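Local coordinates for protein probable enoyl-CoA hydratase/isomerase (Pseudomonas aeruginosa, PDB 7BOR) that binds coenzyme A and, as a member of the crotonase family, may act as a delta(3)-delta(2)-enoyl-CoA isomerase, at residues F129-I143 with L218-R232. Sequence-based numbering, arbitrary orientation.
With COA (coenzyme A), chain C.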
loop_
_atom_site.group_PDB
_atom_site.type_symbol
_atom_site.label_atom_id
_atom_site.label_comp_id
_atom_site.label_asym_id
_atom_site.label_seq_id
_atom_site.Cartn_x
_atom_site.Cartn_y
_atom_site.Cartn_z
ATOM N N PHE A 129 5.920 -10.401 -7.095
ATOM C CA PHE A 129 7.336 -10.035 -7.149
ATOM C C PHE A 129 8.149 -11.147 -7.775
ATOM O O PHE A 129 8.864 -10.936 -8.757
ATOM C CB PHE A 129 7.830 -9.728 -5.754
ATOM C CG PHE A 129 7.077 -8.625 -5.086
ATOM C CD1 PHE A 129 6.901 -7.388 -5.719
ATOM C CD2 PHE A 129 6.500 -8.831 -3.831
ATOM C CE1 PHE A 129 6.175 -6.371 -5.113
ATOM C CE2 PHE A 129 5.784 -7.794 -3.204
ATOM C CZ PHE A 129 5.606 -6.564 -3.872
ATOM N N VAL A 130 7.970 -12.367 -7.258
ATOM C CA VAL A 130 8.676 -13.546 -7.735
ATOM C C VAL A 130 8.385 -13.829 -9.208
ATOM O O VAL A 130 9.273 -14.248 -9.968
ATOM C CB VAL A 130 8.296 -14.724 -6.817
ATOM C CG1 VAL A 130 6.750 -15.162 -7.054
ATOM C CG2 VAL A 130 9.231 -15.840 -7.001
ATOM N N ASN A 131 7.140 -13.627 -9.642
ATOM C CA ASN A 131 6.845 -13.794 -11.054
ATOM C C ASN A 131 7.675 -12.857 -11.936
ATOM O O ASN A 131 7.845 -13.145 -13.125
ATOM C CB ASN A 131 5.365 -13.546 -11.309
ATOM C CG ASN A 131 4.482 -14.244 -10.287
ATOM O OD1 ASN A 131 4.295 -13.780 -9.131
ATOM N ND2 ASN A 131 3.990 -15.396 -10.678
ATOM N N LEU A 132 8.164 -11.746 -11.390
ATOM C CA LEU A 132 8.879 -10.728 -12.151
ATOM C C LEU A 132 10.374 -10.746 -11.861
ATOM O O LEU A 132 11.068 -9.752 -12.107
ATOM C CB LEU A 132 8.293 -9.354 -11.845
ATOM C CG LEU A 132 6.852 -9.098 -12.271
ATOM C CD1 LEU A 132 6.313 -7.749 -11.771
ATOM C CD2 LEU A 132 6.711 -9.225 -13.800
ATOM N N GLY A 133 10.876 -11.855 -11.322
ATOM C CA GLY A 133 12.260 -11.946 -10.913
ATOM C C GLY A 133 12.630 -11.042 -9.767
ATOM O O GLY A 133 13.816 -10.782 -9.545
ATOM N N LEU A 134 11.645 -10.609 -8.993
ATOM C CA LEU A 134 11.848 -9.723 -7.874
ATOM C C LEU A 134 11.547 -10.453 -6.566
ATOM O O LEU A 134 11.230 -11.637 -6.552
ATOM C CB LEU A 134 10.998 -8.466 -8.070
ATOM C CG LEU A 134 11.372 -7.664 -9.336
ATOM C CD1 LEU A 134 10.325 -6.590 -9.659
ATOM C CD2 LEU A 134 12.746 -7.027 -9.182
ATOM N N THR A 135 11.616 -9.720 -5.468
ATOM C CA THR A 135 11.533 -10.301 -4.134
ATOM C C THR A 135 10.603 -9.427 -3.283
ATOM O O THR A 135 10.183 -8.345 -3.718
ATOM C CB THR A 135 12.932 -10.405 -3.508
ATOM O OG1 THR A 135 13.639 -9.186 -3.755
ATOM C CG2 THR A 135 13.704 -11.569 -4.075
ATOM N N PRO A 136 10.257 -9.854 -2.065
ATOM C CA PRO A 136 9.282 -9.097 -1.275
ATOM C C PRO A 136 9.771 -7.706 -0.903
ATOM O O PRO A 136 10.967 -7.459 -0.712
ATOM C CB PRO A 136 9.072 -9.946 -0.011
ATOM C CG PRO A 136 9.578 -11.318 -0.380
ATOM C CD PRO A 136 10.686 -11.082 -1.404
ATOM N N GLU A 137 8.800 -6.822 -0.683
ATOM C CA GLU A 137 9.035 -5.398 -0.472
ATOM C C GLU A 137 8.071 -4.903 0.604
ATOM O O GLU A 137 7.157 -5.635 1.045
ATOM C CB GLU A 137 8.953 -4.727 -1.860
ATOM C CG GLU A 137 8.297 -3.460 -1.957
ATOM C CD GLU A 137 6.816 -3.586 -1.998
ATOM O OE1 GLU A 137 6.270 -4.550 -1.412
ATOM O OE2 GLU A 137 6.215 -2.670 -2.587
ATOM N N PHE A 138 8.372 -3.691 1.107
ATOM C CA PHE A 138 7.595 -2.968 2.129
ATOM C C PHE A 138 7.410 -3.787 3.433
ATOM O O PHE A 138 6.442 -3.607 4.183
ATOM C CB PHE A 138 6.256 -2.514 1.526
ATOM C CG PHE A 138 5.738 -1.170 2.051
ATOM C CD1 PHE A 138 6.280 -0.578 3.177
ATOM C CD2 PHE A 138 4.703 -0.530 1.413
ATOM C CE1 PHE A 138 5.794 0.605 3.639
ATOM C CE2 PHE A 138 4.229 0.663 1.879
ATOM C CZ PHE A 138 4.740 1.214 2.972
ATOM N N GLY A 139 8.375 -4.626 3.776
ATOM C CA GLY A 139 8.308 -5.379 5.009
ATOM C C GLY A 139 7.400 -6.601 5.004
ATOM O O GLY A 139 7.243 -7.265 6.043
ATOM N N SER A 140 6.841 -6.942 3.851
ATOM C CA SER A 140 5.945 -8.077 3.734
ATOM C C SER A 140 6.638 -9.382 4.059
ATOM O O SER A 140 5.964 -10.329 4.452
ATOM C CB SER A 140 5.388 -8.127 2.328
ATOM O OG SER A 140 6.405 -8.276 1.346
ATOM N N SER A 141 7.977 -9.460 3.892
ATOM C CA SER A 141 8.701 -10.676 4.262
ATOM C C SER A 141 8.733 -10.864 5.761
ATOM O O SER A 141 8.924 -11.981 6.244
ATOM C CB SER A 141 10.150 -10.643 3.733
ATOM O OG SER A 141 10.885 -9.615 4.347
ATOM N N LEU A 142 8.543 -9.791 6.514
ATOM C CA LEU A 142 8.343 -9.928 7.950
ATOM C C LEU A 142 6.864 -10.012 8.347
ATOM O O LEU A 142 6.486 -10.859 9.160
ATOM C CB LEU A 142 8.990 -8.737 8.647
ATOM C CG LEU A 142 8.784 -8.635 10.156
ATOM C CD1 LEU A 142 9.582 -9.751 10.790
ATOM C CD2 LEU A 142 9.155 -7.270 10.587
ATOM N N ILE A 143 6.056 -9.068 7.872
ATOM C CA ILE A 143 4.673 -8.948 8.343
ATOM C C ILE A 143 3.864 -10.190 7.990
ATOM O O ILE A 143 3.124 -10.710 8.821
ATOM C CB ILE A 143 4.025 -7.668 7.780
ATOM C CG1 ILE A 143 4.736 -6.447 8.353
ATOM C CG2 ILE A 143 2.502 -7.586 8.056
ATOM C CD1 ILE A 143 4.334 -5.133 7.682
ATOM N N LEU A 218 11.021 -3.854 11.665
ATOM C CA LEU A 218 10.423 -3.474 10.385
ATOM C C LEU A 218 11.301 -2.502 9.615
ATOM O O LEU A 218 11.482 -2.664 8.402
ATOM C CB LEU A 218 9.047 -2.867 10.616
ATOM C CG LEU A 218 8.134 -2.593 9.428
ATOM C CD1 LEU A 218 8.076 -3.802 8.521
ATOM C CD2 LEU A 218 6.740 -2.233 10.000
ATOM N N ARG A 219 11.835 -1.468 10.286
ATOM C CA ARG A 219 12.737 -0.539 9.600
ATOM C C ARG A 219 13.922 -1.285 9.008
ATOM O O ARG A 219 14.297 -1.052 7.855
ATOM C CB ARG A 219 13.222 0.562 10.551
ATOM C CG ARG A 219 12.252 1.772 10.589
ATOM C CD ARG A 219 12.658 2.718 11.689
ATOM N NE ARG A 219 11.620 3.616 12.169
ATOM C CZ ARG A 219 11.516 3.968 13.446
ATOM N NH1 ARG A 219 12.369 3.482 14.340
ATOM N NH2 ARG A 219 10.563 4.798 13.828
ATOM N N ARG A 220 14.480 -2.234 9.768
ATOM C CA ARG A 220 15.660 -2.966 9.308
ATOM C C ARG A 220 15.296 -3.982 8.222
ATOM O O ARG A 220 16.045 -4.167 7.251
ATOM C CB ARG A 220 16.346 -3.608 10.530
ATOM C CG ARG A 220 16.812 -5.066 10.386
ATOM C CD ARG A 220 17.089 -5.692 11.763
ATOM N NE ARG A 220 17.020 -7.170 11.794
ATOM C CZ ARG A 220 15.928 -7.877 11.498
ATOM N NH1 ARG A 220 14.842 -7.241 11.105
ATOM N NH2 ARG A 220 15.909 -9.213 11.559
ATOM N N VAL A 221 14.143 -4.643 8.341
ATOM C CA VAL A 221 13.735 -5.537 7.261
ATOM C C VAL A 221 13.518 -4.747 5.974
ATOM O O VAL A 221 13.941 -5.168 4.892
ATOM C CB VAL A 221 12.488 -6.347 7.648
ATOM C CG1 VAL A 221 11.898 -7.013 6.371
ATOM C CG2 VAL A 221 12.844 -7.395 8.715
ATOM N N ILE A 222 12.820 -3.609 6.047
ATOM C CA ILE A 222 12.585 -2.841 4.825
ATOM C C ILE A 222 13.929 -2.467 4.167
ATOM O O ILE A 222 14.046 -2.427 2.933
ATOM C CB ILE A 222 11.723 -1.610 5.173
ATOM C CG1 ILE A 222 10.268 -2.039 5.489
ATOM C CG2 ILE A 222 11.650 -0.592 4.037
ATOM C CD1 ILE A 222 9.357 -0.902 5.953
ATOM N N ALA A 223 14.967 -2.219 4.979
ATOM C CA ALA A 223 16.287 -1.913 4.412
ATOM C C ALA A 223 16.920 -3.135 3.749
ATOM O O ALA A 223 17.439 -3.034 2.633
ATOM C CB ALA A 223 17.221 -1.324 5.474
ATOM N N GLU A 224 16.892 -4.311 4.393
ATOM C CA GLU A 224 17.457 -5.482 3.712
ATOM C C GLU A 224 16.681 -5.785 2.425
ATOM O O GLU A 224 17.280 -5.923 1.346
ATOM C CB GLU A 224 17.500 -6.719 4.619
ATOM C CG GLU A 224 18.306 -7.906 3.981
ATOM C CD GLU A 224 18.381 -9.212 4.839
ATOM O OE1 GLU A 224 17.788 -9.299 5.944
ATOM O OE2 GLU A 224 19.044 -10.180 4.394
ATOM N N GLU A 225 15.328 -5.856 2.508
ATOM C CA GLU A 225 14.527 -6.131 1.319
ATOM C C GLU A 225 14.878 -5.176 0.186
ATOM O O GLU A 225 14.962 -5.577 -0.974
ATOM C CB GLU A 225 13.007 -5.975 1.588
ATOM C CG GLU A 225 12.371 -6.919 2.566
ATOM C CD GLU A 225 10.919 -6.529 2.816
ATOM O OE1 GLU A 225 10.589 -5.347 2.515
ATOM O OE2 GLU A 225 10.153 -7.409 3.286
ATOM N N GLY A 226 15.063 -3.899 0.518
ATOM C CA GLY A 226 15.235 -2.885 -0.500
ATOM C C GLY A 226 16.554 -3.023 -1.223
ATOM O O GLY A 226 16.634 -2.734 -2.418
ATOM N N ASP A 227 17.585 -3.478 -0.516
ATOM C CA ASP A 227 18.885 -3.724 -1.140
ATOM C C ASP A 227 18.798 -4.913 -2.091
ATOM O O ASP A 227 19.205 -4.814 -3.256
ATOM C CB ASP A 227 19.967 -3.950 -0.063
ATOM C CG ASP A 227 20.429 -2.631 0.627
ATOM O OD1 ASP A 227 20.585 -1.557 -0.029
ATOM O OD2 ASP A 227 20.651 -2.677 1.861
ATOM N N ILE A 228 18.219 -6.037 -1.627
ATOM C CA ILE A 228 17.950 -7.163 -2.523
ATOM C C ILE A 228 17.130 -6.713 -3.731
ATOM O O ILE A 228 17.451 -7.053 -4.872
ATOM C CB ILE A 228 17.249 -8.312 -1.776
ATOM C CG1 ILE A 228 18.026 -8.703 -0.496
ATOM C CG2 ILE A 228 17.074 -9.521 -2.714
ATOM C CD1 ILE A 228 19.380 -9.379 -0.732
ATOM N N PHE A 229 16.053 -5.950 -3.495
ATOM C CA PHE A 229 15.118 -5.576 -4.559
ATOM C C PHE A 229 15.795 -4.687 -5.592
ATOM O O PHE A 229 15.615 -4.850 -6.812
ATOM C CB PHE A 229 13.938 -4.814 -3.940
ATOM C CG PHE A 229 12.715 -4.703 -4.816
ATOM C CD1 PHE A 229 11.686 -5.652 -4.731
ATOM C CD2 PHE A 229 12.527 -3.603 -5.638
ATOM C CE1 PHE A 229 10.547 -5.507 -5.493
ATOM C CE2 PHE A 229 11.379 -3.464 -6.399
ATOM C CZ PHE A 229 10.408 -4.416 -6.337
ATOM N N SER A 230 16.498 -3.672 -5.102
ATOM C CA SER A 230 17.251 -2.790 -5.974
ATOM C C SER A 230 18.255 -3.581 -6.806
ATOM O O SER A 230 18.365 -3.396 -8.019
ATOM C CB SER A 230 17.941 -1.728 -5.111
ATOM O OG SER A 230 18.694 -0.868 -5.941
ATOM N N THR A 231 18.979 -4.495 -6.180
ATOM C CA THR A 231 19.943 -5.260 -6.957
ATOM C C THR A 231 19.234 -6.064 -8.040
ATOM O O THR A 231 19.673 -6.087 -9.204
ATOM C CB THR A 231 20.750 -6.172 -6.043
ATOM O OG1 THR A 231 21.523 -5.370 -5.149
ATOM C CG2 THR A 231 21.687 -7.083 -6.860
ATOM N N ARG A 232 18.106 -6.706 -7.681
ATOM C CA ARG A 232 17.426 -7.581 -8.631
ATOM C C ARG A 232 16.833 -6.793 -9.769
ATOM O O ARG A 232 16.714 -7.321 -10.883
ATOM C CB ARG A 232 16.344 -8.411 -7.940
ATOM C CG ARG A 232 16.936 -9.438 -6.971
ATOM C CD ARG A 232 15.903 -10.467 -6.552
ATOM N NE ARG A 232 15.582 -11.248 -7.733
ATOM C CZ ARG A 232 16.154 -12.398 -8.021
ATOM N NH1 ARG A 232 17.007 -12.933 -7.165
ATOM N NH2 ARG A 232 15.834 -13.031 -9.130
HETATM N N1A COA C . 3.091 -0.488 -15.061
HETATM C C2A COA C . 3.047 0.091 -16.294
HETATM N N3A COA C . 1.930 0.011 -17.078
HETATM C C4A COA C . 0.875 -0.647 -16.569
HETATM C C5A COA C . 0.895 -1.223 -15.350
HETATM C C6A COA C . 2.038 -1.142 -14.582
HETATM N N6A COA C . 2.237 -1.692 -13.233
HETATM N N7A COA C . -0.308 -1.819 -15.116
HETATM C C8A COA C . -1.096 -1.626 -16.197
HETATM N N9A COA C . -0.338 -0.934 -17.040
HETATM C C1B COA C . -0.934 -0.506 -18.322
HETATM C C2B COA C . -0.885 -1.622 -19.489
HETATM O O2B COA C . 0.510 -1.705 -19.985
HETATM C C3B COA C . -1.756 -1.113 -20.314
HETATM O O3B COA C . -1.169 0.036 -21.055
HETATM P P3B COA C . -1.757 0.542 -22.482
HETATM O O7A COA C . -3.273 0.524 -22.493
HETATM O O8A COA C . -1.205 -0.380 -23.535
HETATM O O9A COA C . -1.300 1.958 -22.669
HETATM C C4B COA C . -2.894 -0.497 -19.463
HETATM O O4B COA C . -2.177 -0.111 -18.152
HETATM C C5B COA C . -3.965 -1.376 -19.183
HETATM O O5B COA C . -3.414 -2.392 -18.408
HETATM P P1A COA C . -3.846 -3.937 -18.719
HETATM O O1A COA C . -2.852 -4.925 -18.143
HETATM O O2A COA C . -4.026 -4.234 -20.191
HETATM O O3A COA C . -5.325 -4.082 -18.006
HETATM P P2A COA C . -5.742 -5.570 -17.428
HETATM O O4A COA C . -7.202 -5.484 -16.994
HETATM O O5A COA C . -5.457 -6.519 -18.553
HETATM O O6A COA C . -4.745 -6.031 -16.179
HETATM C CBP COA C . -3.644 -5.894 -14.055
HETATM C CCP COA C . -4.878 -5.401 -14.894
HETATM C CDP COA C . -3.437 -4.938 -12.826
HETATM C CEP COA C . -3.875 -7.340 -13.551
HETATM C CAP COA C . -2.468 -5.860 -15.084
HETATM O OAP COA C . -2.429 -4.574 -15.623
HETATM C C9P COA C . -1.105 -6.129 -14.448
HETATM O O9P COA C . -0.761 -7.223 -14.110
HETATM N N8P COA C . -0.230 -4.945 -14.308
HETATM C C7P COA C . 1.103 -5.038 -13.708
HETATM C C6P COA C . 1.022 -5.551 -12.239
HETATM C C5P COA C . 2.497 -5.571 -11.723
HETATM O O5P COA C . 3.273 -6.399 -12.054
HETATM N N4P COA C . 2.893 -4.524 -10.799
HETATM C C3P COA C . 4.257 -4.468 -10.334
HETATM C C2P COA C . 4.483 -5.469 -9.232
HETATM S S1P COA C . 6.214 -5.214 -8.779
HETATM O O HOH W 1 13.471 -7.756 -1.440
HETATM O O HOH W 2 11.048 -2.988 1.160
#
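In this crotonase fold, the loop 129-139 and the start of helix 140-148 pack along helix 200-233, where the Glu-225 carboxylate accepts hydrogen bonds from Gly-139, at the N-cap position, and from Ser-141 in the first turn. Gly-139 N donates to Glu-225 OE1 at 2.6 Å, on the syn side and 20° out of the carboxylate plane. Ser-141 OG donates to the anti lone pair of Glu-225 OE2 at 2.6 Å, while Ser-141 N meets OE2 nearly along its C-O axis. Extended beyond CG (chi2 174°), Glu-225 carries its carboxylate to these donors. A water joins OE1 to Phe-138 N. A second links Thr-135 OG1, Pro-136 O and Glu-225 O.

Arg-232 binds the loop at Gly-133. Arg-232 NE donates a near-straight hydrogen bond of 2.6 Å to Gly-133 O, which lies in the guanidinium plane; the donor sits above the carbonyl plane. NH2 adds a weak bond to the same oxygen. The bend at chi3 (67°) turns the guanidinium to it; NH2 also forms a salt bridge with Glu-237 OE1.

Phe-229 meets Thr-135 O in its ring plane, with CD1 at 3.2 Å. Its CE1 touches Leu-134 CB at 3.9 Å. Phe-129 belongs to the coenzyme A pocket, its ring edge to the sulfur, and Phe-229 packs against it. Helix 80-90 covers Phe-138, Leu-218 and Ile-222, and helix 236-245 meets Leu-132 and Leu-134.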